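Local coordinates for uncharacterized protein (Bacteroides ovatus, PDB 4FXT) that is of unknown function but belongs to the DUF3823 family, pairing a transthyretin-like N-terminal domain with an E-set-like C-terminal domain, at residues Pro96-Lys107 against Cys192-Leu201. Residues are numbered along the deposited sequence; the frame is centred on the assembly and turned at random.
Sequences PYFFVRNVSFAK and CYSQSIKVAL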
loop_
_atom_site.group_PDB
_atom_site.type_symbol
_atom_site.label_atom_id
_atom_site.label_comp_id
_atom_site.label_asym_id
_atom_site.label_seq_id
_atom_site.Cartn_x
_atom_site.Cartn_y
_atom_site.Cartn_z
ATOM N N PRO A 96 4.957 -0.100 -8.791
ATOM C CA PRO A 96 4.502 1.208 -8.282
ATOM C C PRO A 96 5.194 2.377 -8.993
ATOM O O PRO A 96 6.273 2.193 -9.576
ATOM C CB PRO A 96 4.888 1.178 -6.793
ATOM C CG PRO A 96 5.449 -0.149 -6.525
ATOM C CD PRO A 96 5.783 -0.808 -7.790
ATOM N N TYR A 97 4.569 3.578 -8.969
ATOM C CA TYR A 97 5.186 4.738 -9.612
ATOM C C TYR A 97 6.346 5.188 -8.725
ATOM O O TYR A 97 7.488 5.337 -9.182
ATOM C CB TYR A 97 4.154 5.832 -9.867
ATOM C CG TYR A 97 3.036 5.354 -10.775
ATOM C CD1 TYR A 97 3.235 5.216 -12.144
ATOM C CD2 TYR A 97 1.770 5.057 -10.266
ATOM C CE1 TYR A 97 2.222 4.749 -12.979
ATOM C CE2 TYR A 97 0.744 4.611 -11.094
ATOM C CZ TYR A 97 0.975 4.465 -12.455
ATOM O OH TYR A 97 -0.010 4.054 -13.325
ATOM N N PHE A 98 6.059 5.257 -7.432
ATOM C CA PHE A 98 6.969 5.520 -6.336
ATOM C C PHE A 98 6.787 4.442 -5.288
ATOM O O PHE A 98 5.646 3.982 -5.073
ATOM C CB PHE A 98 6.736 6.919 -5.758
ATOM C CG PHE A 98 7.144 8.066 -6.644
ATOM C CD1 PHE A 98 6.257 8.601 -7.567
ATOM C CD2 PHE A 98 8.401 8.636 -6.530
ATOM C CE1 PHE A 98 6.629 9.669 -8.384
ATOM C CE2 PHE A 98 8.767 9.718 -7.329
ATOM C CZ PHE A 98 7.883 10.217 -8.263
ATOM N N PHE A 99 7.894 3.995 -4.678
ATOM C CA PHE A 99 7.830 2.936 -3.674
ATOM C C PHE A 99 8.446 3.417 -2.353
ATOM O O PHE A 99 9.461 4.119 -2.363
ATOM C CB PHE A 99 8.531 1.669 -4.192
ATOM C CG PHE A 99 8.551 0.483 -3.247
ATOM C CD1 PHE A 99 7.373 -0.199 -2.926
ATOM C CD2 PHE A 99 9.744 0.006 -2.737
ATOM C CE1 PHE A 99 7.388 -1.301 -2.058
ATOM C CE2 PHE A 99 9.764 -1.110 -1.891
ATOM C CZ PHE A 99 8.587 -1.761 -1.559
ATOM N N VAL A 100 7.795 3.071 -1.223
ATOM C CA VAL A 100 8.281 3.434 0.118
ATOM C C VAL A 100 8.884 2.195 0.786
ATOM O O VAL A 100 8.162 1.206 0.963
ATOM C CB VAL A 100 7.180 4.069 1.028
ATOM C CG1 VAL A 100 7.821 4.718 2.260
ATOM C CG2 VAL A 100 6.368 5.118 0.271
ATOM N N ARG A 101 10.181 2.241 1.151
ATOM C CA ARG A 101 10.805 1.112 1.912
ATOM C C ARG A 101 11.635 1.578 3.139
ATOM O O ARG A 101 11.895 2.772 3.355
ATOM C CB ARG A 101 11.734 0.243 1.039
ATOM C CG ARG A 101 13.103 0.875 0.723
ATOM C CD ARG A 101 13.888 -0.039 -0.177
ATOM N NE ARG A 101 13.312 -0.105 -1.522
ATOM C CZ ARG A 101 13.383 -1.167 -2.318
ATOM N NH1 ARG A 101 13.927 -2.304 -1.880
ATOM N NH2 ARG A 101 12.868 -1.119 -3.544
ATOM N N ASN A 102 12.071 0.578 3.924
ATOM C CA ASN A 102 12.955 0.676 5.096
ATOM C C ASN A 102 12.438 1.784 6.031
ATOM O O ASN A 102 13.149 2.729 6.392
ATOM C CB ASN A 102 14.375 0.927 4.625
ATOM C CG ASN A 102 14.852 -0.030 3.513
ATOM O OD1 ASN A 102 14.212 -1.042 3.163
ATOM N ND2 ASN A 102 15.940 0.339 2.832
ATOM N N VAL A 103 11.176 1.615 6.435
ATOM C CA VAL A 103 10.417 2.560 7.240
ATOM C C VAL A 103 10.440 2.149 8.716
ATOM O O VAL A 103 10.172 1.008 9.044
ATOM C CB VAL A 103 8.972 2.646 6.698
ATOM C CG1 VAL A 103 8.134 3.599 7.524
ATOM C CG2 VAL A 103 8.981 3.084 5.236
ATOM N N SER A 104 10.773 3.099 9.590
ATOM C CA SER A 104 10.856 2.937 11.035
ATOM C C SER A 104 10.340 4.182 11.726
ATOM O O SER A 104 10.450 5.279 11.184
ATOM C CB SER A 104 12.279 2.632 11.479
ATOM O OG SER A 104 13.166 3.631 11.016
ATOM N N PHE A 105 9.729 4.001 12.906
ATOM C CA PHE A 105 9.168 5.089 13.696
ATOM C C PHE A 105 9.594 4.984 15.149
ATOM O O PHE A 105 9.817 3.871 15.660
ATOM C CB PHE A 105 7.642 5.099 13.617
ATOM C CG PHE A 105 7.058 5.171 12.233
ATOM C CD1 PHE A 105 6.888 6.395 11.599
ATOM C CD2 PHE A 105 6.647 4.024 11.574
ATOM C CE1 PHE A 105 6.333 6.462 10.308
ATOM C CE2 PHE A 105 6.100 4.090 10.286
ATOM C CZ PHE A 105 5.938 5.308 9.664
ATOM N N ALA A 106 9.703 6.149 15.823
ATOM C CA ALA A 106 10.074 6.218 17.223
ATOM C C ALA A 106 9.461 7.420 17.892
ATOM O O ALA A 106 9.398 8.488 17.305
ATOM C CB ALA A 106 11.584 6.271 17.358
ATOM N N LYS A 107 9.006 7.258 19.120
ATOM C CA LYS A 107 8.488 8.378 19.909
ATOM C C LYS A 107 9.691 9.116 20.488
ATOM O O LYS A 107 10.591 8.479 21.043
ATOM C CB LYS A 107 7.487 7.913 21.008
ATOM C CG LYS A 107 7.049 9.014 21.974
ATOM C CD LYS A 107 6.280 8.440 23.168
ATOM C CE LYS A 107 6.018 9.398 24.316
ATOM N NZ LYS A 107 5.115 10.525 23.943
ATOM N N CYS A 192 0.836 5.567 -2.431
ATOM C CA CYS A 192 1.483 4.310 -2.168
ATOM C C CYS A 192 2.082 4.411 -0.788
ATOM O O CYS A 192 2.739 5.409 -0.482
ATOM C CB CYS A 192 2.510 3.937 -3.227
ATOM S SG CYS A 192 3.387 2.388 -2.855
ATOM N N TYR A 193 1.822 3.425 0.065
ATOM C CA TYR A 193 2.225 3.512 1.452
ATOM C C TYR A 193 3.190 2.448 1.906
ATOM O O TYR A 193 3.345 1.371 1.319
ATOM C CB TYR A 193 0.975 3.374 2.350
ATOM C CG TYR A 193 -0.133 4.384 2.132
ATOM C CD1 TYR A 193 -1.125 4.164 1.174
ATOM C CD2 TYR A 193 -0.247 5.508 2.944
ATOM C CE1 TYR A 193 -2.161 5.075 0.989
ATOM C CE2 TYR A 193 -1.281 6.423 2.771
ATOM C CZ TYR A 193 -2.244 6.194 1.806
ATOM O OH TYR A 193 -3.266 7.101 1.677
ATOM N N SER A 194 3.792 2.760 3.049
ATOM C CA SER A 194 4.612 1.891 3.867
ATOM C C SER A 194 3.695 0.981 4.612
ATOM O O SER A 194 2.470 1.157 4.543
ATOM C CB SER A 194 5.463 2.733 4.806
ATOM O OG SER A 194 4.598 3.368 5.734
ATOM N N GLN A 195 4.242 0.095 5.432
ATOM C CA GLN A 195 3.369 -0.713 6.246
ATOM C C GLN A 195 2.848 0.143 7.412
ATOM O O GLN A 195 3.519 1.114 7.789
ATOM C CB GLN A 195 4.090 -1.984 6.722
ATOM C CG GLN A 195 4.210 -3.047 5.605
ATOM C CD GLN A 195 2.867 -3.579 5.049
ATOM O OE1 GLN A 195 1.940 -3.948 5.809
ATOM N NE2 GLN A 195 2.758 -3.681 3.707
ATOM N N SER A 196 1.600 -0.149 7.902
ATOM C CA SER A 196 1.054 0.537 9.078
ATOM C C SER A 196 1.712 -0.087 10.297
ATOM O O SER A 196 1.528 -1.271 10.516
ATOM C CB SER A 196 -0.454 0.457 9.115
ATOM O OG SER A 196 -0.956 1.122 10.262
ATOM N N ILE A 197 2.590 0.676 10.971
ATOM C CA ILE A 197 3.436 0.217 12.065
ATOM C C ILE A 197 2.965 0.774 13.399
ATOM O O ILE A 197 2.815 1.990 13.564
ATOM C CB ILE A 197 4.909 0.652 11.777
ATOM C CG1 ILE A 197 5.383 0.034 10.435
ATOM C CG2 ILE A 197 5.841 0.286 12.955
ATOM C CD1 ILE A 197 6.710 0.454 10.004
ATOM N N LYS A 198 2.790 -0.146 14.365
ATOM C CA LYS A 198 2.430 0.209 15.735
ATOM C C LYS A 198 3.612 0.881 16.424
ATOM O O LYS A 198 4.758 0.413 16.304
ATOM C CB LYS A 198 1.977 -1.010 16.531
ATOM C CG LYS A 198 1.382 -0.597 17.868
ATOM C CD LYS A 198 1.365 -1.663 18.955
ATOM C CE LYS A 198 0.465 -2.835 18.769
ATOM N NZ LYS A 198 0.440 -3.604 20.050
ATOM N N VAL A 199 3.337 1.994 17.119
ATOM C CA VAL A 199 4.341 2.781 17.835
ATOM C C VAL A 199 3.892 2.923 19.272
ATOM O O VAL A 199 2.846 3.532 19.516
ATOM C CB VAL A 199 4.581 4.163 17.175
ATOM C CG1 VAL A 199 5.673 4.945 17.894
ATOM C CG2 VAL A 199 4.901 4.031 15.702
ATOM N N ALA A 200 4.671 2.388 20.213
ATOM C CA ALA A 200 4.362 2.486 21.632
ATOM C C ALA A 200 4.473 3.917 22.110
ATOM O O ALA A 200 5.398 4.614 21.718
ATOM C CB ALA A 200 5.304 1.598 22.434
ATOM N N LEU A 201 3.526 4.367 22.941
ATOM C CA LEU A 201 3.541 5.732 23.493
ATOM C C LEU A 201 3.779 5.661 25.002
ATOM O O LEU A 201 4.201 6.639 25.624
ATOM C CB LEU A 201 2.232 6.474 23.165
ATOM C CG LEU A 201 1.862 6.583 21.680
ATOM C CD1 LEU A 201 0.547 7.253 21.517
ATOM C CD2 LEU A 201 2.911 7.318 20.873
#
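Two edge strands of different sheets, 98-108 and 192-200, face each other across the C-terminal beta-sandwich, a domain of the E-set clan, and meet through side chains. Strands 103-107 and 197-200 run nearly parallel, 20° apart with axes 6.9 Å apart at closest. Phe-105 holds the middle: with CG anti to its own carbonyl carbon (chi1 -56°), the ring swings toward Ile-197, whose CD1 comes in at the ring edge, near its plane, 3.7 Å from CE2. Phe-105 CB packs on Val-199 CG2 at 3.6 Å. An alanine in place of Phe-105 would probably keep that CB contact but open a gap beside Ile-197 CD1. Beta-branched valine and isoleucine suit extended strands and offer methyls to the facing segment: Val-103 CG2 lies 3.6 Å from Ser-194 CB, while Val-100 CG2 rests against the backbone, 3.7 Å from Cys-192 O. Small Ser-194 presents its CB to Val-100 CG1 and both Val-103 methyls; its OG hydrogen-bonds with Val-181 N. At the far end Lys-107 CD and CE pass the Leu-201 carbonyl, CE 3.6 Å from Leu-201 O, and NZ bonds Gly-109 O. Cohesion around Phe-105, Ile-197, Val-199 and Val-103 therefore rests chiefly on apolar packing, with the polar ends of Ser-194 and Lys-107 satisfied by neighbouring backbone.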